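PDB 2B1E: exocyst complex component EXO70 from Saccharomyces cerevisiae, which serves as a subunit of the exocyst, the complex that tethers secretory vesicles to sites of exocytosis, and takes part in assembling that complex. Local coordinates for residues A[10-19]-A[62-71]; A[347-355]-A[440-451]. All coordinates share one frame; numbering follows the deposited sequence.

Contact 1: residues A[10-19]-A[62-71]; sequences NSVASVKDLA and REENSEFHGI
V15, in the first turn of helix 15-30, lies against the E67 side chain of helix 66-94, and the two reach for each other from opposite directions. V15 CB is 3.5 Å from E67 CD, the carboxylate carbon. With CG1 anti to the backbone N (chi1 170°), that methyl meets the aliphatic part of E67, 3.2 Å from E67 CG, and also reaches CG2 of I71. The other methyl, V15 CG2, points to the R62 guanidinium, 3.9 Å from R62 NH1. Shortening V15 to an alanine removes both methyls and would probably leave the methylenes of E67 and one flank of the R62 guanidinium without apolar cover, and open a gap beside I71. The two helices run nearly parallel, their short axes 23° apart and 10.2 Å at closest approach, at one end of the elongated helical rod of Exo70, with helix 38-56 packed against both: its I55 touches L18, R62 and I71. Both helices begin with a side-chain N-cap, S14 OG accepting from D17 N and N65 OD1 from F68 N. Just ahead of its helix, R62, its chain bent at chi2, brings its guanidinium end-on to the loop carbonyl of A13: NH1 and NH2 both donate to A13 O, at 2.8 and 2.9 Å, with the oxygen 12° out of the guanidinium plane. L18 CD1 approaches the same group obliquely, 3.6 Å from R62 NH2. Deeper along the helices I71 sends CD1 between L18 and A19, 3.6 Å from L18 CB and close to the backbone of A19. A water accepts from K16 N and donates to E67 OE2, joining the first turn of one helix to the carboxylate on the other.

Contact 2: residues A[347-355]-A[440-451]; sequences YKEKEYTLQ and EGHSRLERLKKR
A chi1 of 49° sets T353 OG1 between its own backbone N and carbonyl carbon, facing helix 440-473, while R444 bends at chi3 to bring NE across to it. The resulting bond from R444 NE to T353 OG1 is 3.1 Å long and almost straight at 176°, with the hydroxyl oxygen at the edge of the guanidinium, in its plane. L354 N lies over one face of that same group, and L354 CB packs 4.0 Å from R444 CZ. One turn on, R447 is bent at chi3 in the other sense and takes T353 O side-on: NE at 3.3 Å and NH2 at 3.2 Å both donate to the carbonyl oxygen, which lies in the guanidinium plane. The Q355 amide stacks on one face of R447, the two planes 15° apart and Q355 CD 3.3 Å from R447 NE; the backbone of the R447 helix, at S443 O and R444 CA, backs the opposite face. T353 CG2 turns instead toward L448 and R451, 3.8 Å from R451 NH2. Thus the loop between helices 327-333 and 364-391 is pinned at T353 onto the helix within the all-helical C-terminal region of Exo70. Helix 364-391 adds the counter-charges: R444 NH2 forms salt bridges with D374 and D377, and D377 also accepts from T353 N. With its hydroxyl, carbonyl and backbone N all engaged, buried T353 has its polar groups matched by charged partners, and the acidic pair probably offsets the positive charge of R444 in this partly buried setting.

How the contacts relate
Contacts 1 and 2 lie on opposite sides of the chain's centre, their own centres about 100 Å apart, and share no helix. Both are partly buried, but 10-19/62-71 sits near one extremity, its centre about 76 Å from the chain's centre, whereas that of 347-355/440-451 is about 25 Å from it. Contact 1 joins the starts of two neighbouring helices by aliphatic packing together with an arginine-to-carbonyl grip; contact 2 fixes a loop to the flank of a helix mainly through arginines. Each uses a guanidinium holding one backbone carbonyl with two nitrogens, end-on in contact 1, side-on in contact 2, where acidic residues of helix 364-391 join in.

Contact 1: residues A[10-19]-A[62-71]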
loop_
_atom_site.group_PDB
_atom_site.type_symbol
_atom_site.label_atom_id
_atom_site.label_comp_id
_atom_site.label_asym_id
_atom_site.label_seq_id
_atom_site.Cartn_x
_atom_site.Cartn_y
_atom_site.Cartn_z
ATOM N N ASN A 10 8.353 65.224 -33.061
ATOM C CA ASN A 10 9.030 64.425 -34.081
ATOM C C ASN A 10 8.577 64.621 -35.528
ATOM O O ASN A 10 9.410 64.659 -36.433
ATOM C CB ASN A 10 8.909 62.932 -33.756
ATOM C CG ASN A 10 9.562 62.558 -32.436
ATOM O OD1 ASN A 10 10.443 63.264 -31.941
ATOM N ND2 ASN A 10 9.138 61.428 -31.865
ATOM N N SER A 11 7.272 64.732 -35.756
ATOM C CA SER A 11 6.772 64.847 -37.122
ATOM C C SER A 11 7.268 66.057 -37.903
ATOM O O SER A 11 7.289 66.034 -39.132
ATOM C CB SER A 11 5.237 64.808 -37.140
ATOM O OG SER A 11 4.689 66.003 -36.633
ATOM N N VAL A 12 7.677 67.110 -37.209
ATOM C CA VAL A 12 8.157 68.290 -37.912
ATOM C C VAL A 12 9.577 68.688 -37.519
ATOM O O VAL A 12 10.018 69.805 -37.795
ATOM C CB VAL A 12 7.198 69.487 -37.707
ATOM C CG1 VAL A 12 5.843 69.170 -38.334
ATOM C CG2 VAL A 12 7.037 69.792 -36.234
ATOM N N ALA A 13 10.298 67.767 -36.885
ATOM C CA ALA A 13 11.672 68.042 -36.473
ATOM C C ALA A 13 12.645 67.618 -37.569
ATOM O O ALA A 13 12.388 66.670 -38.309
ATOM C CB ALA A 13 11.997 67.303 -35.171
ATOM N N SER A 14 13.761 68.326 -37.673
ATOM C CA SER A 14 14.765 67.997 -38.671
ATOM C C SER A 14 15.527 66.747 -38.238
ATOM O O SER A 14 15.564 66.400 -37.051
ATOM C CB SER A 14 15.750 69.158 -38.827
ATOM O OG SER A 14 16.342 69.483 -37.576
ATOM N N VAL A 15 16.138 66.064 -39.196
ATOM C CA VAL A 15 16.916 64.885 -38.855
ATOM C C VAL A 15 18.052 65.315 -37.924
ATOM O O VAL A 15 18.422 64.592 -37.004
ATOM C CB VAL A 15 17.503 64.222 -40.101
ATOM C CG1 VAL A 15 18.508 63.137 -39.689
ATOM C CG2 VAL A 15 16.376 63.611 -40.925
ATOM N N LYS A 16 18.594 66.503 -38.161
ATOM C CA LYS A 16 19.675 67.012 -37.324
ATOM C C LYS A 16 19.221 67.105 -35.876
ATOM O O LYS A 16 19.903 66.627 -34.972
ATOM C CB LYS A 16 20.131 68.383 -37.824
ATOM C CG LYS A 16 21.183 69.065 -36.963
ATOM C CD LYS A 16 21.794 70.237 -37.728
ATOM C CE LYS A 16 22.728 71.067 -36.865
ATOM N NZ LYS A 16 21.988 71.811 -35.807
ATOM N N ASP A 17 18.065 67.716 -35.644
ATOM C CA ASP A 17 17.576 67.836 -34.280
ATOM C C ASP A 17 17.215 66.497 -33.642
ATOM O O ASP A 17 17.520 66.269 -32.467
ATOM C CB ASP A 17 16.388 68.796 -34.228
ATOM C CG ASP A 17 16.820 70.241 -34.388
ATOM O OD1 ASP A 17 18.051 70.485 -34.388
ATOM O OD2 ASP A 17 15.944 71.124 -34.507
ATOM N N LEU A 18 16.571 65.616 -34.404
ATOM C CA LEU A 18 16.197 64.297 -33.890
ATOM C C LEU A 18 17.462 63.514 -33.541
ATOM O O LEU A 18 17.505 62.790 -32.542
ATOM C CB LEU A 18 15.393 63.516 -34.934
ATOM C CG LEU A 18 13.988 64.044 -35.247
ATOM C CD1 LEU A 18 13.365 63.246 -36.377
ATOM C CD2 LEU A 18 13.136 63.956 -33.993
ATOM N N ALA A 19 18.483 63.657 -34.383
ATOM C CA ALA A 19 19.751 62.974 -34.177
ATOM C C ALA A 19 20.332 63.450 -32.855
ATOM O O ALA A 19 20.768 62.647 -32.032
ATOM C CB ALA A 19 20.708 63.293 -35.326
ATOM N N ARG A 62 10.089 62.572 -45.377
ATOM C CA ARG A 62 11.503 62.271 -45.157
ATOM C C ARG A 62 12.172 61.798 -46.447
ATOM O O ARG A 62 11.747 60.808 -47.050
ATOM C CB ARG A 62 11.647 61.190 -44.080
ATOM C CG ARG A 62 10.974 61.526 -42.744
ATOM C CD ARG A 62 11.698 62.629 -42.015
ATOM N NE ARG A 62 11.079 62.962 -40.733
ATOM C CZ ARG A 62 11.535 63.907 -39.919
ATOM N NH1 ARG A 62 12.613 64.601 -40.254
ATOM N NH2 ARG A 62 10.907 64.173 -38.782
ATOM N N GLU A 63 13.228 62.494 -46.857
ATOM C CA GLU A 63 13.952 62.147 -48.077
ATOM C C GLU A 63 14.920 60.987 -47.855
ATOM O O GLU A 63 15.495 60.839 -46.775
ATOM C CB GLU A 63 14.724 63.366 -48.596
ATOM C CG GLU A 63 13.852 64.545 -49.019
ATOM C CD GLU A 63 12.821 64.167 -50.082
ATOM O OE1 GLU A 63 13.108 63.269 -50.901
ATOM O OE2 GLU A 63 11.729 64.777 -50.108
ATOM N N GLU A 64 15.096 60.160 -48.883
ATOM C CA GLU A 64 15.993 59.010 -48.801
ATOM C C GLU A 64 17.446 59.425 -49.035
ATOM O O GLU A 64 17.969 59.262 -50.134
ATOM C CB GLU A 64 15.607 57.951 -49.845
ATOM C CG GLU A 64 14.178 57.416 -49.740
ATOM C CD GLU A 64 13.937 56.586 -48.491
ATOM O OE1 GLU A 64 14.914 56.229 -47.805
ATOM O OE2 GLU A 64 12.765 56.278 -48.204
ATOM N N ASN A 65 18.088 59.986 -48.011
ATOM C CA ASN A 65 19.489 60.386 -48.116
ATOM C C ASN A 65 20.261 59.773 -46.945
ATOM O O ASN A 65 19.652 59.208 -46.043
ATOM C CB ASN A 65 19.625 61.915 -48.122
ATOM C CG ASN A 65 18.831 62.578 -47.017
ATOM O OD1 ASN A 65 18.875 62.154 -45.868
ATOM N ND2 ASN A 65 18.105 63.633 -47.363
ATOM N N SER A 66 21.589 59.881 -46.962
ATOM C CA SER A 66 22.412 59.289 -45.913
ATOM C C SER A 66 22.090 59.797 -44.530
ATOM O O SER A 66 22.215 59.063 -43.561
ATOM C CB SER A 66 23.908 59.500 -46.192
ATOM O OG SER A 66 24.251 60.873 -46.170
ATOM N N GLU A 67 21.665 61.049 -44.430
ATOM C CA GLU A 67 21.340 61.607 -43.125
ATOM C C GLU A 67 20.170 60.847 -42.509
ATOM O O GLU A 67 20.213 60.436 -41.350
ATOM C CB GLU A 67 20.996 63.084 -43.273
ATOM C CG GLU A 67 20.686 63.782 -41.977
ATOM C CD GLU A 67 20.194 65.189 -42.200
ATOM O OE1 GLU A 67 19.295 65.368 -43.055
ATOM O OE2 GLU A 67 20.701 66.109 -41.520
ATOM N N PHE A 68 19.120 60.654 -43.302
ATOM C CA PHE A 68 17.932 59.942 -42.843
ATOM C C PHE A 68 18.251 58.472 -42.558
ATOM O O PHE A 68 17.853 57.918 -41.532
ATOM C CB PHE A 68 16.842 60.042 -43.919
ATOM C CG PHE A 68 15.584 59.312 -43.581
ATOM C CD1 PHE A 68 14.917 59.565 -42.385
ATOM C CD2 PHE A 68 15.043 58.388 -44.468
ATOM C CE1 PHE A 68 13.729 58.910 -42.078
ATOM C CE2 PHE A 68 13.853 57.727 -44.171
ATOM C CZ PHE A 68 13.196 57.990 -42.973
ATOM N N HIS A 69 18.979 57.844 -43.472
ATOM C CA HIS A 69 19.320 56.434 -43.334
ATOM C C HIS A 69 20.203 56.221 -42.127
ATOM O O HIS A 69 20.121 55.193 -41.460
ATOM C CB HIS A 69 20.012 55.945 -44.610
ATOM C CG HIS A 69 19.134 56.017 -45.824
ATOM N ND1 HIS A 69 19.622 55.924 -47.108
ATOM C CD2 HIS A 69 17.793 56.159 -45.942
ATOM C CE1 HIS A 69 18.620 56.004 -47.967
ATOM N NE2 HIS A 69 17.499 56.148 -47.283
ATOM N N GLY A 70 21.045 57.210 -41.853
ATOM C CA GLY A 70 21.931 57.134 -40.710
ATOM C C GLY A 70 21.160 57.120 -39.402
ATOM O O GLY A 70 21.377 56.245 -38.572
ATOM N N ILE A 71 20.248 58.069 -39.198
ATOM C CA ILE A 71 19.503 58.062 -37.944
ATOM C C ILE A 71 18.620 56.811 -37.821
ATOM O O ILE A 71 18.455 56.267 -36.728
ATOM C CB ILE A 71 18.648 59.339 -37.771
ATOM C CG1 ILE A 71 18.273 59.500 -36.288
ATOM C CG2 ILE A 71 17.398 59.266 -38.629
ATOM C CD1 ILE A 71 17.531 60.800 -35.962
HETATM O O HOH W 1 18.523 67.912 -40.909
#

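Contact 2: residues A[347-355]-A[440-451]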
loop_
_atom_site.group_PDB
_atom_site.type_symbol
_atom_site.label_atom_id
_atom_site.label_comp_id
_atom_site.label_asym_id
_atom_site.label_seq_id
_atom_site.Cartn_x
_atom_site.Cartn_y
_atom_site.Cartn_z
ATOM N N TYR A 347 -12.259 -20.550 -6.330
ATOM C CA TYR A 347 -12.203 -20.818 -4.900
ATOM C C TYR A 347 -13.503 -21.480 -4.458
ATOM O O TYR A 347 -14.534 -21.326 -5.111
ATOM C CB TYR A 347 -11.983 -19.508 -4.133
ATOM C CG TYR A 347 -13.119 -18.514 -4.258
ATOM C CD1 TYR A 347 -14.244 -18.601 -3.436
ATOM C CD2 TYR A 347 -13.075 -17.491 -5.208
ATOM C CE1 TYR A 347 -15.298 -17.697 -3.555
ATOM C CE2 TYR A 347 -14.125 -16.581 -5.338
ATOM C CZ TYR A 347 -15.232 -16.691 -4.508
ATOM O OH TYR A 347 -16.272 -15.796 -4.628
ATOM N N LYS A 348 -13.451 -22.216 -3.352
ATOM C CA LYS A 348 -14.631 -22.907 -2.839
ATOM C C LYS A 348 -15.063 -22.362 -1.478
ATOM O O LYS A 348 -14.300 -22.389 -0.508
ATOM C CB LYS A 348 -14.348 -24.407 -2.750
ATOM C CG LYS A 348 -14.022 -25.041 -4.099
ATOM C CD LYS A 348 -13.755 -26.531 -3.972
ATOM C CE LYS A 348 -13.500 -27.172 -5.336
ATOM N NZ LYS A 348 -14.684 -27.096 -6.243
ATOM N N GLU A 349 -16.300 -21.874 -1.426
ATOM C CA GLU A 349 -16.881 -21.289 -0.217
ATOM C C GLU A 349 -16.669 -22.071 1.073
ATOM O O GLU A 349 -16.226 -21.510 2.077
ATOM C CB GLU A 349 -18.384 -21.068 -0.414
ATOM C CG GLU A 349 -18.723 -20.032 -1.469
ATOM C CD GLU A 349 -20.209 -19.966 -1.769
ATOM O OE1 GLU A 349 -20.610 -19.096 -2.571
ATOM O OE2 GLU A 349 -20.972 -20.783 -1.210
ATOM N N LYS A 350 -16.986 -23.361 1.051
ATOM C CA LYS A 350 -16.849 -24.180 2.248
ATOM C C LYS A 350 -15.459 -24.096 2.855
ATOM O O LYS A 350 -15.287 -24.368 4.041
ATOM C CB LYS A 350 -17.192 -25.646 1.957
ATOM C CG LYS A 350 -16.048 -26.489 1.407
ATOM C CD LYS A 350 -16.310 -27.976 1.672
ATOM C CE LYS A 350 -15.131 -28.852 1.255
ATOM N NZ LYS A 350 -15.301 -30.276 1.686
ATOM N N GLU A 351 -14.476 -23.714 2.041
ATOM C CA GLU A 351 -13.091 -23.596 2.494
ATOM C C GLU A 351 -12.744 -22.272 3.173
ATOM O O GLU A 351 -11.579 -22.023 3.499
ATOM C CB GLU A 351 -12.134 -23.816 1.323
ATOM C CG GLU A 351 -11.905 -25.274 0.987
ATOM C CD GLU A 351 -10.906 -25.466 -0.138
ATOM O OE1 GLU A 351 -9.877 -24.756 -0.159
ATOM O OE2 GLU A 351 -11.144 -26.339 -0.995
ATOM N N TYR A 352 -13.741 -21.417 3.374
ATOM C CA TYR A 352 -13.496 -20.136 4.029
ATOM C C TYR A 352 -14.470 -19.955 5.175
ATOM O O TYR A 352 -15.510 -20.605 5.218
ATOM C CB TYR A 352 -13.625 -18.978 3.037
ATOM C CG TYR A 352 -12.649 -19.070 1.889
ATOM C CD1 TYR A 352 -12.934 -19.851 0.772
ATOM C CD2 TYR A 352 -11.419 -18.414 1.937
ATOM C CE1 TYR A 352 -12.024 -19.981 -0.264
ATOM C CE2 TYR A 352 -10.499 -18.537 0.904
ATOM C CZ TYR A 352 -10.811 -19.324 -0.194
ATOM O OH TYR A 352 -9.907 -19.461 -1.221
ATOM N N THR A 353 -14.128 -19.080 6.114
ATOM C CA THR A 353 -14.997 -18.859 7.256
ATOM C C THR A 353 -15.834 -17.592 7.127
ATOM O O THR A 353 -16.422 -17.125 8.103
ATOM C CB THR A 353 -14.181 -18.816 8.562
ATOM O OG1 THR A 353 -13.065 -17.935 8.407
ATOM C CG2 THR A 353 -13.683 -20.207 8.913
ATOM N N LEU A 354 -15.891 -17.043 5.917
ATOM C CA LEU A 354 -16.685 -15.841 5.666
ATOM C C LEU A 354 -18.169 -16.201 5.694
ATOM O O LEU A 354 -18.606 -17.065 4.937
ATOM C CB LEU A 354 -16.352 -15.251 4.294
ATOM C CG LEU A 354 -17.285 -14.110 3.872
ATOM C CD1 LEU A 354 -17.084 -12.929 4.812
ATOM C CD2 LEU A 354 -17.010 -13.703 2.436
ATOM N N GLN A 355 -18.935 -15.546 6.564
ATOM C CA GLN A 355 -20.369 -15.810 6.659
ATOM C C GLN A 355 -21.193 -14.568 6.316
ATOM O O GLN A 355 -20.856 -13.448 6.709
ATOM C CB GLN A 355 -20.742 -16.296 8.067
ATOM C CG GLN A 355 -19.962 -17.507 8.531
ATOM C CD GLN A 355 -20.643 -18.250 9.666
ATOM O OE1 GLN A 355 -20.991 -17.664 10.692
ATOM N NE2 GLN A 355 -20.831 -19.553 9.487
ATOM N N GLU A 440 -15.191 -8.902 13.053
ATOM C CA GLU A 440 -15.362 -9.978 12.079
ATOM C C GLU A 440 -14.184 -10.952 12.023
ATOM O O GLU A 440 -14.374 -12.167 12.081
ATOM C CB GLU A 440 -15.592 -9.376 10.689
ATOM C CG GLU A 440 -15.485 -10.375 9.552
ATOM C CD GLU A 440 -16.698 -11.269 9.437
ATOM O OE1 GLU A 440 -17.381 -11.491 10.461
ATOM O OE2 GLU A 440 -16.962 -11.760 8.319
ATOM N N GLY A 441 -12.974 -10.412 11.899
ATOM C CA GLY A 441 -11.782 -11.241 11.816
ATOM C C GLY A 441 -11.608 -12.237 12.947
ATOM O O GLY A 441 -11.473 -13.440 12.717
ATOM N N HIS A 442 -11.598 -11.745 14.178
ATOM C CA HIS A 442 -11.440 -12.636 15.318
ATOM C C HIS A 442 -12.518 -13.709 15.357
ATOM O O HIS A 442 -12.239 -14.860 15.668
ATOM C CB HIS A 442 -11.453 -11.835 16.613
ATOM C CG HIS A 442 -10.196 -11.064 16.848
ATOM N ND1 HIS A 442 -8.984 -11.676 17.075
ATOM C CD2 HIS A 442 -9.960 -9.732 16.887
ATOM C CE1 HIS A 442 -8.054 -10.753 17.247
ATOM N NE2 HIS A 442 -8.620 -9.565 17.137
ATOM N N SER A 443 -13.750 -13.337 15.034
ATOM C CA SER A 443 -14.835 -14.307 15.043
ATOM C C SER A 443 -14.601 -15.378 13.976
ATOM O O SER A 443 -14.964 -16.539 14.165
ATOM C CB SER A 443 -16.179 -13.615 14.812
ATOM O OG SER A 443 -16.280 -13.123 13.489
ATOM N N ARG A 444 -13.995 -14.998 12.855
ATOM C CA ARG A 444 -13.714 -15.973 11.803
ATOM C C ARG A 444 -12.624 -16.918 12.290
ATOM O O ARG A 444 -12.688 -18.127 12.053
ATOM C CB ARG A 444 -13.261 -15.287 10.517
ATOM C CG ARG A 444 -14.393 -14.635 9.735
ATOM C CD ARG A 444 -13.903 -14.006 8.436
ATOM N NE ARG A 444 -13.330 -14.997 7.529
ATOM C CZ ARG A 444 -12.923 -14.732 6.290
ATOM N NH1 ARG A 444 -13.027 -13.499 5.800
ATOM N NH2 ARG A 444 -12.413 -15.697 5.536
ATOM N N LEU A 445 -11.626 -16.362 12.973
ATOM C CA LEU A 445 -10.533 -17.162 13.508
ATOM C C LEU A 445 -11.067 -18.131 14.564
ATOM O O LEU A 445 -10.568 -19.251 14.701
ATOM C CB LEU A 445 -9.465 -16.261 14.128
ATOM C CG LEU A 445 -8.253 -16.969 14.733
ATOM C CD1 LEU A 445 -7.543 -17.825 13.684
ATOM C CD2 LEU A 445 -7.308 -15.924 15.294
ATOM N N GLU A 446 -12.071 -17.700 15.323
ATOM C CA GLU A 446 -12.647 -18.587 16.327
ATOM C C GLU A 446 -13.388 -19.697 15.598
ATOM O O GLU A 446 -13.339 -20.858 16.005
ATOM C CB GLU A 446 -13.596 -17.834 17.263
ATOM C CG GLU A 446 -12.878 -16.939 18.268
ATOM C CD GLU A 446 -11.902 -17.705 19.153
ATOM O OE1 GLU A 446 -12.335 -18.623 19.889
ATOM O OE2 GLU A 446 -10.696 -17.392 19.117
ATOM N N ARG A 447 -14.062 -19.344 14.509
ATOM C CA ARG A 447 -14.780 -20.348 13.743
ATOM C C ARG A 447 -13.790 -21.355 13.172
ATOM O O ARG A 447 -14.075 -22.548 13.123
ATOM C CB ARG A 447 -15.600 -19.704 12.618
ATOM C CG ARG A 447 -16.934 -19.124 13.082
ATOM C CD ARG A 447 -17.918 -18.981 11.923
ATOM N NE ARG A 447 -17.655 -17.812 11.085
ATOM C CZ ARG A 447 -17.862 -16.555 11.469
ATOM N NH1 ARG A 447 -18.331 -16.296 12.683
ATOM N NH2 ARG A 447 -17.617 -15.553 10.633
ATOM N N LEU A 448 -12.624 -20.875 12.744
ATOM C CA LEU A 448 -11.592 -21.755 12.198
ATOM C C LEU A 448 -11.139 -22.763 13.253
ATOM O O LEU A 448 -11.055 -23.961 12.983
ATOM C CB LEU A 448 -10.366 -20.953 11.752
ATOM C CG LEU A 448 -9.928 -21.005 10.284
ATOM C CD1 LEU A 448 -8.465 -20.590 10.208
ATOM C CD2 LEU A 448 -10.106 -22.401 9.699
ATOM N N LYS A 449 -10.847 -22.267 14.454
ATOM C CA LYS A 449 -10.382 -23.124 15.534
ATOM C C LYS A 449 -11.423 -24.148 15.964
ATOM O O LYS A 449 -11.085 -25.289 16.271
ATOM C CB LYS A 449 -9.960 -22.283 16.740
ATOM C CG LYS A 449 -8.880 -21.253 16.416
ATOM C CD LYS A 449 -8.299 -20.604 17.673
ATOM C CE LYS A 449 -9.377 -20.017 18.558
ATOM N NZ LYS A 449 -8.809 -19.358 19.770
ATOM N N LYS A 450 -12.691 -23.752 15.986
ATOM C CA LYS A 450 -13.735 -24.684 16.382
ATOM C C LYS A 450 -13.845 -25.835 15.390
ATOM O O LYS A 450 -14.151 -26.963 15.775
ATOM C CB LYS A 450 -15.075 -23.952 16.520
ATOM C CG LYS A 450 -15.087 -23.015 17.720
ATOM C CD LYS A 450 -16.330 -22.142 17.774
ATOM C CE LYS A 450 -16.198 -21.128 18.904
ATOM N NZ LYS A 450 -17.317 -20.156 18.913
ATOM N N ARG A 451 -13.596 -25.552 14.115
ATOM C CA ARG A 451 -13.663 -26.591 13.086
ATOM C C ARG A 451 -12.674 -27.699 13.419
ATOM O O ARG A 451 -13.031 -28.877 13.412
ATOM C CB ARG A 451 -13.323 -26.017 11.703
ATOM C CG ARG A 451 -13.276 -27.057 10.580
ATOM C CD ARG A 451 -12.498 -26.537 9.362
ATOM N NE ARG A 451 -13.143 -25.380 8.741
ATOM C CZ ARG A 451 -12.600 -24.657 7.767
ATOM N NH1 ARG A 451 -11.394 -24.969 7.303
ATOM N NH2 ARG A 451 -13.266 -23.632 7.240
#